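Side-chain contacts in PF04016 domain protein (Desulfitobacterium hafniense, PDB 3L5O), which is of unknown function but combines enolase-like and Rossmann-like folds to form a unique active site that may take part in heavy-metal chelation: residues Gln109-Glu113 / His114-Phe118; Val144-Val147 / Gly148-His152. One frame throughout, in Å; residues are numbered along the deposited sequence.

Contact 1 (Gln109-Glu113 / His114-Phe118); sequences QVARE and HGVIF
R112, in the last turn of its helix, reaches forward along the chain to lie flat on F118. Its CG stands beside the backbone N, anti to the carbonyl carbon (chi1 -75°), and the chain then bends at chi2. R112 CG rests against F118 CE1 at 3.5 Å, NE passes over the CE1–CZ side of the ring, and R112 CZ stands 3.3 Å from F118 CZ. The guanidinium is thus stacked on the ring, planes 17° apart, in a cation-pi contact. NH1 lies by F118 CZ, while R112 NH2, over the rim near CE2, also donates a nearly straight bond of 3.1 Å to F118 O. That oxygen sits at the guanidinium edge, in plane, so stack and bond together fix the group's rotation. Between the two residues the helix ends in a Schellman motif: V116 N bonds to A111 O, and G115 N to R112 O, with G115 at positive phi as C-prime. V110 CG1 meets H114 CE1 at 3.5 Å, side by side. V110 and H114 face Y104 of helix 91-105, whereas A111 and F118 pack on M240 of strand 235-241, and V116 and F118 on strand 263-269.

Contact 2 (Val144-Val147 / Gly148-His152); sequences VGVV and GHFPH
V146 and F150 meet where the chain leaves strand 143-147 and folds back over its end. The CG1 branch of V146 approaches the ring obliquely, V146 CG1 lying 3.6 Å from F150 CD2 and 3.7 Å from F150 CE2. A second contact comes from the backbone: V147 O lies near the ring plane, at its edge, 3.5 Å from F150 CE2. The CD2–CE2 bond of the ring therefore meets both a methyl and a carbonyl oxygen of the strand end. On V146, CG1 is put there by a first torsion of 177°, which sets it opposite the backbone N. F150 has CG opposite the carbonyl carbon instead (chi1 -62°), and its CB already points at the strand.

The bend is made possible by G148, whose backbone angles would jam any CB against V147 O. V147 turns its side chain the other way, onto L177. Beyond this shell, F132 meets F150 edge-to-face and T193 of strand 189-193 touches it too, while L163 and Y191 of the two flanking parallel strands pack on V146. With an alanine here in place of F150, V146 CG1 and F132 would probably lose their aromatic partner and a gap would open between strand end and loop. A parallel strand leading through a glycine-containing loop into helix 153-157 is characteristic of a Rossmann-like fold, where such strand ends commonly line the binding site; imidazole near V147 and ethanediol near F150, probably from the crystallisation liquor, may mark a pocket here.

From the N terminus the chain passes through helix 22-29, then the three-stranded antiparallel sheet, then further helices. Contact 1 closes the end of helix 108-113, setting the outgoing loop against strands 235-241 and 263-269 from much later in the sequence. After a gap in the model at 122-128 and helix 131-134, the chain enters the mixed sheet through strand 143-147, and contact 2 closes the turn at its end, before helix 153-157. The two are local and in series, neither nesting nor crossing; the centres of contacts 1 and 2 lie about 27 Å apart. Contact 1 packs against the last two strands of the mixed sheet, whereas contact 2 begins on an interior strand of it.

Contact 1 (Gln109-Glu113 / His114-Phe118)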
loop_
_atom_site.group_PDB
_atom_site.type_symbol
_atom_site.label_atom_id
_atom_site.label_comp_id
_atom_site.label_asym_id
_atom_site.label_seq_id
_atom_site.Cartn_x
_atom_site.Cartn_y
_atom_site.Cartn_z
ATOM N N GLN A 109 14.268 6.335 9.626
ATOM C CA GLN A 109 15.605 6.636 9.118
ATOM C C GLN A 109 15.812 6.234 7.642
ATOM O O GLN A 109 16.477 6.962 6.904
ATOM C CB GLN A 109 16.714 6.027 10.014
ATOM N N VAL A 110 15.251 5.101 7.207
ATOM C CA VAL A 110 15.442 4.651 5.822
ATOM C C VAL A 110 14.708 5.588 4.878
ATOM O O VAL A 110 15.227 5.988 3.843
ATOM C CB VAL A 110 14.918 3.206 5.590
ATOM C CG1 VAL A 110 14.828 2.884 4.090
ATOM C CG2 VAL A 110 15.789 2.185 6.316
ATOM N N ALA A 111 13.484 5.919 5.258
ATOM C CA ALA A 111 12.629 6.795 4.492
ATOM C C ALA A 111 13.295 8.150 4.296
ATOM O O ALA A 111 13.341 8.665 3.191
ATOM C CB ALA A 111 11.279 6.948 5.200
ATOM N N ARG A 112 13.817 8.708 5.376
ATOM C CA ARG A 112 14.566 9.967 5.323
ATOM C C ARG A 112 15.764 9.924 4.368
ATOM O O ARG A 112 15.995 10.879 3.626
ATOM C CB ARG A 112 15.018 10.369 6.728
ATOM C CG ARG A 112 13.886 10.915 7.595
ATOM C CD ARG A 112 14.263 12.142 8.430
ATOM N NE ARG A 112 13.120 12.683 9.175
ATOM C CZ ARG A 112 12.655 12.192 10.329
ATOM N NH1 ARG A 112 13.220 11.125 10.897
ATOM N NH2 ARG A 112 11.611 12.771 10.920
ATOM N N GLU A 113 16.502 8.816 4.372
ATOM C CA GLU A 113 17.637 8.623 3.464
ATOM C C GLU A 113 17.205 8.562 1.994
ATOM O O GLU A 113 17.967 8.939 1.108
ATOM C CB GLU A 113 18.407 7.350 3.828
ATOM C CG GLU A 113 19.099 7.414 5.183
ATOM C CD GLU A 113 19.543 6.057 5.720
ATOM O OE1 GLU A 113 19.142 5.003 5.156
ATOM O OE2 GLU A 113 20.307 6.045 6.718
ATOM N N HIS A 114 15.988 8.081 1.748
ATOM C CA HIS A 114 15.402 8.018 0.400
ATOM C C HIS A 114 14.579 9.278 0.013
ATOM O O HIS A 114 13.867 9.265 -0.996
ATOM C CB HIS A 114 14.500 6.773 0.268
ATOM C CG HIS A 114 15.237 5.470 0.298
ATOM N ND1 HIS A 114 14.653 4.298 0.733
ATOM C CD2 HIS A 114 16.503 5.148 -0.058
ATOM C CE1 HIS A 114 15.524 3.310 0.638
ATOM N NE2 HIS A 114 16.661 3.801 0.172
ATOM N N GLY A 115 14.656 10.344 0.818
ATOM C CA GLY A 115 14.052 11.633 0.483
ATOM C C GLY A 115 12.601 11.846 0.890
ATOM O O GLY A 115 11.901 12.666 0.289
ATOM N N VAL A 116 12.144 11.114 1.905
ATOM C CA VAL A 116 10.812 11.304 2.468
ATOM C C VAL A 116 10.902 12.299 3.620
ATOM O O VAL A 116 11.770 12.166 4.493
ATOM C CB VAL A 116 10.228 9.975 2.991
ATOM C CG1 VAL A 116 8.904 10.201 3.719
ATOM C CG2 VAL A 116 10.052 8.978 1.849
ATOM N N ILE A 117 10.006 13.288 3.624
ATOM C CA ILE A 117 10.014 14.335 4.654
ATOM C C ILE A 117 8.796 14.221 5.584
ATOM O O ILE A 117 7.663 14.010 5.131
ATOM C CB ILE A 117 10.103 15.749 4.014
ATOM C CG1 ILE A 117 11.308 15.855 3.064
ATOM C CG2 ILE A 117 10.201 16.820 5.098
ATOM C CD1 ILE A 117 12.676 15.647 3.729
ATOM N N PHE A 118 9.055 14.351 6.886
ATOM C CA PHE A 118 8.022 14.245 7.922
ATOM C C PHE A 118 8.555 14.715 9.291
ATOM O O PHE A 118 9.765 14.828 9.492
ATOM C CB PHE A 118 7.486 12.803 8.023
ATOM C CG PHE A 118 8.509 11.801 8.497
ATOM C CD1 PHE A 118 9.482 11.316 7.625
ATOM C CD2 PHE A 118 8.505 11.355 9.819
ATOM C CE1 PHE A 118 10.435 10.405 8.061
ATOM C CE2 PHE A 118 9.455 10.445 10.262
ATOM C CZ PHE A 118 10.420 9.967 9.382
#

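Contact 2 (Val144-Val147 / Gly148-His152)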
loop_
_atom_site.group_PDB
_atom_site.type_symbol
_atom_site.label_atom_id
_atom_site.label_comp_id
_atom_site.label_asym_id
_atom_site.label_seq_id
_atom_site.Cartn_x
_atom_site.Cartn_y
_atom_site.Cartn_z
ATOM N N VAL A 144 -11.050 10.766 -13.686
ATOM C CA VAL A 144 -10.317 10.179 -12.554
ATOM C C VAL A 144 -10.801 8.753 -12.245
ATOM O O VAL A 144 -12.004 8.469 -12.162
ATOM C CB VAL A 144 -10.468 11.041 -11.274
ATOM C CG1 VAL A 144 -9.778 10.392 -10.078
ATOM C CG2 VAL A 144 -9.940 12.454 -11.514
ATOM N N GLY A 145 -9.851 7.846 -12.101
ATOM C CA GLY A 145 -10.162 6.462 -11.811
ATOM C C GLY A 145 -9.524 6.123 -10.477
ATOM O O GLY A 145 -8.341 6.380 -10.292
ATOM N N VAL A 146 -10.299 5.529 -9.576
ATOM C CA VAL A 146 -9.834 5.092 -8.253
ATOM C C VAL A 146 -10.105 3.601 -8.077
ATOM O O VAL A 146 -11.234 3.158 -8.212
ATOM C CB VAL A 146 -10.558 5.841 -7.121
ATOM C CG1 VAL A 146 -10.102 5.300 -5.750
ATOM C CG2 VAL A 146 -10.300 7.351 -7.222
ATOM N N VAL A 147 -9.066 2.827 -7.763
ATOM C CA VAL A 147 -9.215 1.407 -7.461
ATOM C C VAL A 147 -9.044 1.204 -5.944
ATOM O O VAL A 147 -8.010 1.523 -5.397
ATOM C CB VAL A 147 -8.169 0.572 -8.208
ATOM C CG1 VAL A 147 -8.319 -0.905 -7.909
ATOM C CG2 VAL A 147 -8.237 0.819 -9.717
ATOM N N GLY A 148 -10.089 0.691 -5.292
ATOM C CA GLY A 148 -10.108 0.468 -3.869
ATOM C C GLY A 148 -11.207 1.215 -3.180
ATOM O O GLY A 148 -11.876 2.100 -3.744
ATOM N N HIS A 149 -11.404 0.840 -1.934
ATOM C CA HIS A 149 -12.399 1.467 -1.091
ATOM C C HIS A 149 -11.698 2.525 -0.203
ATOM O O HIS A 149 -10.814 2.201 0.592
ATOM C CB HIS A 149 -13.126 0.415 -0.257
ATOM C CG HIS A 149 -14.182 0.993 0.627
ATOM N ND1 HIS A 149 -14.119 0.933 2.005
ATOM C CD2 HIS A 149 -15.300 1.699 0.328
ATOM C CE1 HIS A 149 -15.170 1.556 2.514
ATOM N NE2 HIS A 149 -15.903 2.026 1.520
ATOM N N PHE A 150 -12.056 3.787 -0.410
ATOM C CA PHE A 150 -11.565 4.903 0.392
ATOM C C PHE A 150 -12.762 5.648 0.985
ATOM O O PHE A 150 -13.596 6.207 0.252
ATOM C CB PHE A 150 -10.714 5.824 -0.465
ATOM C CG PHE A 150 -9.487 5.128 -1.029
ATOM C CD1 PHE A 150 -8.371 4.943 -0.249
ATOM C CD2 PHE A 150 -9.498 4.595 -2.313
ATOM C CE1 PHE A 150 -7.251 4.281 -0.755
ATOM C CE2 PHE A 150 -8.391 3.921 -2.810
ATOM C CZ PHE A 150 -7.269 3.780 -2.033
ATOM N N PRO A 151 -12.884 5.670 2.301
ATOM C CA PRO A 151 -14.027 6.363 2.903
ATOM C C PRO A 151 -14.203 7.804 2.396
ATOM O O PRO A 151 -13.214 8.536 2.260
ATOM C CB PRO A 151 -13.707 6.337 4.404
ATOM C CG PRO A 151 -12.786 5.201 4.592
ATOM C CD PRO A 151 -12.033 5.020 3.308
ATOM N N HIS A 152 -15.452 8.175 2.091
ATOM C CA HIS A 152 -15.889 9.554 1.770
ATOM C C HIS A 152 -15.392 10.096 0.460
ATOM O O HIS A 152 -15.587 11.249 0.171
ATOM C CB HIS A 152 -15.475 10.547 2.850
ATOM C CG HIS A 152 -15.656 10.023 4.219
ATOM N ND1 HIS A 152 -16.838 9.461 4.630
ATOM C CD2 HIS A 152 -14.807 9.946 5.265
ATOM C CE1 HIS A 152 -16.708 9.049 5.876
ATOM N NE2 HIS A 152 -15.489 9.342 6.289
#